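Local coordinates for protein DNMT2 (Spodoptera frugiperda, PDB 4H0N) that probably methylates cytosine 38 in the anticodon loop of tRNA(Asp), and probably DNA cytosines as well, with S-adenosyl-L-methionine as methyl donor, at residues P78-T83 with T96-Y101. The protein carries 3 engineered substitutions. Numbering follows the deposited sequence.
Sequences PCQPFT and TNSFLY. With SAH (S-adenosyl-L-homocysteine), chain E.
The carbonyl oxygen of P81 takes a nearly straight hydrogen bond from the backbone N of N97 (N to O 3.1 Å, 170° at the hydrogen). The same oxygen meets the T96 CA-H, CA to O 3.6 Å, and lies near T96 CB. The side chain of N97 joins the two loops as well: its CB lies over one face of the F82 ring, and the amide, its plane 25° from the ring's, reaches past the rim at CZ. ND2 also comes within 2.9 Å of the Q80 carbonyl oxygen. L100, on helix 99-105, brings its CG obliquely to F82 CE1, an apolar contact at 4.0 Å. The Q80 side chain, extended beyond CG (chi2 -172°), carries OE1 over the T96 carbonyl toward the cofactor adenine. That base is bordered by P78, whose CG is 3.7 Å from SAH C8, and by S98, whose OG accepts a weak bond from SAH N6 while donating another, also weak, to T96 O. The PCQ motif of C5-methyltransferases, which includes the probable nucleophile C79, is thus tied by backbone and amide contacts to the segment whose S98 contacts the adenine amino group.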
ATOM      1  N   PRO A  78       5.879  -8.782   0.113  1.00 29.38           N
ATOM      2  CA  PRO A  78       5.846  -8.435   1.534  1.00 27.06           C
ATOM      3  C   PRO A  78       7.193  -8.669   2.200  1.00 34.48           C
ATOM      4  O   PRO A  78       8.011  -9.432   1.685  1.00 25.21           O
ATOM      5  CB  PRO A  78       4.826  -9.422   2.093  1.00 28.73           C
ATOM      6  CG  PRO A  78       4.964 -10.614   1.215  1.00 27.64           C
ATOM      7  CD  PRO A  78       5.188 -10.057  -0.154  1.00 25.88           C
ATOM      8  N   CYS A  79       7.406  -8.064   3.359  1.00 52.57           N
ATOM      9  CA  CYS A  79       8.603  -8.325   4.141  1.00 51.96           C
ATOM     10  C   CYS A  79       8.345  -9.466   5.112  1.00 48.12           C
ATOM     11  O   CYS A  79       7.675  -9.319   6.113  1.00 42.19           O
ATOM     12  CB  CYS A  79       8.987  -7.087   4.915  1.00 48.23           C
ATOM     13  SG  CYS A  79      10.709  -6.926   5.362  1.00 46.16           S
ATOM     14  N   GLN A  80       8.924 -10.603   4.788  1.00 44.90           N
ATOM     15  CA  GLN A  80       8.738 -11.816   5.516  1.00 44.52           C
ATOM     16  C   GLN A  80      10.101 -12.359   5.753  1.00 44.67           C
ATOM     17  O   GLN A  80      11.016 -12.039   5.033  1.00 55.31           O
ATOM     18  CB  GLN A  80       7.940 -12.788   4.695  1.00 39.30           C
ATOM     19  CG  GLN A  80       6.491 -12.438   4.626  1.00 37.95           C
ATOM     20  CD  GLN A  80       5.698 -13.521   3.972  1.00 50.66           C
ATOM     21  OE1 GLN A  80       5.923 -13.840   2.831  1.00 51.30           O
ATOM     22  NE2 GLN A  80       4.743 -14.071   4.686  1.00 56.15           N
ATOM     23  N   PRO A  81      10.236 -13.154   6.794  1.00 31.04           N
ATOM     24  CA  PRO A  81      11.521 -13.702   7.199  1.00 31.29           C
ATOM     25  C   PRO A  81      12.067 -14.792   6.308  1.00 30.59           C
ATOM     26  O   PRO A  81      11.349 -15.447   5.605  1.00 31.16           O
ATOM     27  CB  PRO A  81      11.228 -14.275   8.578  1.00 33.85           C
ATOM     28  CG  PRO A  81       9.758 -14.354   8.669  1.00 34.93           C
ATOM     29  CD  PRO A  81       9.277 -13.192   7.894  1.00 33.36           C
ATOM     30  N   PHE A  82      13.372 -14.943   6.340  1.00 35.19           N
ATOM     31  CA  PHE A  82      14.025 -16.127   5.854  1.00 40.71           C
ATOM     32  C   PHE A  82      14.479 -17.022   6.995  1.00 45.94           C
ATOM     33  O   PHE A  82      14.596 -18.201   6.826  1.00 53.21           O
ATOM     34  CB  PHE A  82      15.221 -15.731   5.001  1.00 53.21           C
ATOM     35  CG  PHE A  82      14.907 -14.686   3.990  1.00 47.67           C
ATOM     36  CD1 PHE A  82      14.585 -15.040   2.712  1.00 46.00           C
ATOM     37  CD2 PHE A  82      14.901 -13.361   4.332  1.00 48.31           C
ATOM     38  CE1 PHE A  82      14.286 -14.093   1.777  1.00 45.63           C
ATOM     39  CE2 PHE A  82      14.592 -12.404   3.405  1.00 53.58           C
ATOM     40  CZ  PHE A  82      14.289 -12.774   2.120  1.00 48.34           C
ATOM     41  N   THR A  83      14.707 -16.459   8.167  1.00 42.28           N
ATOM     42  CA  THR A  83      15.229 -17.233   9.273  1.00 46.12           C
ATOM     43  C   THR A  83      14.488 -17.008  10.587  1.00 49.95           C
ATOM     44  O   THR A  83      14.015 -15.928  10.861  1.00 54.83           O
ATOM     45  CB  THR A  83      16.746 -17.007   9.435  1.00 46.34           C
ATOM     46  OG1 THR A  83      16.996 -15.910  10.305  1.00 50.31           O
ATOM     47  CG2 THR A  83      17.361 -16.698   8.126  1.00 36.91           C
ATOM     48  N   THR A  96       7.212 -17.652   4.456  1.00 34.86           N
ATOM     49  CA  THR A  96       8.584 -17.216   4.223  1.00 37.46           C
ATOM     50  C   THR A  96       8.759 -16.457   2.919  1.00 36.52           C
ATOM     51  O   THR A  96       8.031 -16.674   1.947  1.00 28.19           O
ATOM     52  CB  THR A  96       9.615 -18.359   4.297  1.00 33.37           C
ATOM     53  OG1 THR A  96      10.185 -18.581   3.003  1.00 25.84           O
ATOM     54  CG2 THR A  96       8.975 -19.619   4.798  1.00 34.15           C
ATOM     55  N   ASN A  97       9.745 -15.569   2.917  1.00 31.55           N
ATOM     56  CA  ASN A  97       9.964 -14.665   1.804  1.00 31.52           C
ATOM     57  C   ASN A  97      10.145 -15.403   0.480  1.00 28.13           C
ATOM     58  O   ASN A  97      10.890 -16.378   0.384  1.00 24.43           O
ATOM     59  CB  ASN A  97      11.145 -13.742   2.090  1.00 33.12           C
ATOM     60  CG  ASN A  97      10.910 -12.339   1.595  1.00 43.17           C
ATOM     61  OD1 ASN A  97      10.168 -12.122   0.634  1.00 52.73           O
ATOM     62  ND2 ASN A  97      11.534 -11.370   2.250  1.00 42.53           N
ATOM     63  N   SER A  98       9.440 -14.921  -0.534  1.00 32.36           N
ATOM     64  CA  SER A  98       9.355 -15.597  -1.814  1.00 32.86           C
ATOM     65  C   SER A  98      10.115 -14.830  -2.884  1.00 31.51           C
ATOM     66  O   SER A  98      10.306 -15.324  -3.992  1.00 31.78           O
ATOM     67  CB  SER A  98       7.884 -15.724  -2.208  1.00 69.60           C
ATOM     68  OG  SER A  98       7.059 -15.734  -1.049  1.00 86.89           O
ATOM     69  N   PHE A  99      10.555 -13.624  -2.536  1.00 39.64           N
ATOM     70  CA  PHE A  99      11.135 -12.689  -3.497  1.00 30.78           C
ATOM     71  C   PHE A  99      12.428 -13.185  -4.139  1.00 30.55           C
ATOM     72  O   PHE A  99      12.688 -12.918  -5.317  1.00 29.75           O
ATOM     73  CB  PHE A  99      11.370 -11.330  -2.836  1.00 28.05           C
ATOM     74  CG  PHE A  99      11.619 -10.221  -3.814  1.00 29.13           C
ATOM     75  CD1 PHE A  99      10.705  -9.956  -4.821  1.00 29.54           C
ATOM     76  CD2 PHE A  99      12.758  -9.436  -3.724  1.00 30.11           C
ATOM     77  CE1 PHE A  99      10.928  -8.934  -5.730  1.00 35.38           C
ATOM     78  CE2 PHE A  99      12.986  -8.413  -4.631  1.00 33.24           C
ATOM     79  CZ  PHE A  99      12.071  -8.163  -5.635  1.00 31.71           C
ATOM     80  N   LEU A 100      13.236 -13.901  -3.362  1.00 28.12           N
ATOM     81  CA  LEU A 100      14.487 -14.456  -3.864  1.00 31.01           C
ATOM     82  C   LEU A 100      14.268 -15.347  -5.085  1.00 30.99           C
ATOM     83  O   LEU A 100      15.137 -15.447  -5.951  1.00 34.06           O
ATOM     84  CB  LEU A 100      15.208 -15.246  -2.771  1.00 33.06           C
ATOM     85  CG  LEU A 100      16.027 -14.417  -1.784  1.00 39.50           C
ATOM     86  CD1 LEU A 100      16.924 -15.319  -0.957  1.00 38.77           C
ATOM     87  CD2 LEU A 100      16.844 -13.360  -2.513  1.00 42.11           C
ATOM     88  N   TYR A 101      13.109 -15.995  -5.143  1.00 23.81           N
ATOM     89  CA  TYR A 101      12.759 -16.837  -6.272  1.00 21.05           C
ATOM     90  C   TYR A 101      12.620 -16.022  -7.554  1.00 28.49           C
ATOM     91  O   TYR A 101      13.012 -16.478  -8.630  1.00 31.67           O
ATOM     92  CB  TYR A 101      11.464 -17.593  -5.999  1.00 21.20           C
ATOM     93  CG  TYR A 101      10.994 -18.400  -7.180  1.00 34.19           C
ATOM     94  CD1 TYR A 101       9.906 -17.988  -7.943  1.00 26.74           C
ATOM     95  CD2 TYR A 101      11.653 -19.570  -7.547  1.00 33.73           C
ATOM     96  CE1 TYR A 101       9.477 -18.728  -9.024  1.00 27.15           C
ATOM     97  CE2 TYR A 101      11.231 -20.316  -8.632  1.00 32.64           C
ATOM     98  CZ  TYR A 101      10.141 -19.893  -9.365  1.00 26.60           C
ATOM     99  OH  TYR A 101       9.720 -20.635 -10.443  1.00 23.91           O
TER
HETATM  100  N   SAH E 401      -0.284  -4.736  -3.230  1.00 43.75           N
HETATM  101  CA  SAH E 401      -1.334  -5.661  -2.817  1.00 46.02           C
HETATM  102  CB  SAH E 401      -0.895  -6.596  -1.683  1.00 51.64           C
HETATM  103  CG  SAH E 401       0.513  -6.436  -1.114  1.00 52.19           C
HETATM  104  SD  SAH E 401       0.638  -7.161   0.545  1.00 73.97           S
HETATM  105  C   SAH E 401      -2.640  -4.937  -2.478  1.00 43.48           C
HETATM  106  O   SAH E 401      -3.370  -5.322  -1.562  1.00 54.19           O
HETATM  107  OXT SAH E 401      -3.010  -3.955  -3.119  1.00 28.29           O
HETATM  108  C5' SAH E 401       1.365  -8.701  -0.076  1.00 73.23           C
HETATM  109  C4' SAH E 401       0.350  -9.813  -0.347  1.00 77.77           C
HETATM  110  O4' SAH E 401       0.980 -10.857  -1.064  1.00 78.51           O
HETATM  111  C3' SAH E 401      -0.232 -10.442   0.913  1.00 82.59           C
HETATM  112  O3' SAH E 401      -1.601 -10.116   1.018  1.00 87.92           O
HETATM  113  C2' SAH E 401      -0.057 -11.944   0.748  1.00 77.04           C
HETATM  114  O2' SAH E 401      -1.289 -12.620   0.852  1.00 76.28           O
HETATM  115  C1' SAH E 401       0.502 -12.123  -0.652  1.00 73.47           C
HETATM  116  N9  SAH E 401       1.594 -13.118  -0.685  1.00 66.95           N
HETATM  117  C8  SAH E 401       2.597 -13.278   0.238  1.00 65.34           C
HETATM  118  N7  SAH E 401       3.395 -14.296  -0.162  1.00 61.67           N
HETATM  119  C5  SAH E 401       2.918 -14.791  -1.326  1.00 55.84           C
HETATM  120  C6  SAH E 401       3.345 -15.822  -2.155  1.00 48.13           C
HETATM  121  N6  SAH E 401       4.424 -16.534  -1.844  1.00 39.35           N
HETATM  122  N1  SAH E 401       2.639 -16.105  -3.308  1.00 51.61           N
HETATM  123  C2  SAH E 401       1.517 -15.367  -3.629  1.00 53.69           C
HETATM  124  N3  SAH E 401       1.097 -14.346  -2.801  1.00 57.66           N
HETATM  125  C4  SAH E 401       1.785 -14.061  -1.666  1.00 59.93           C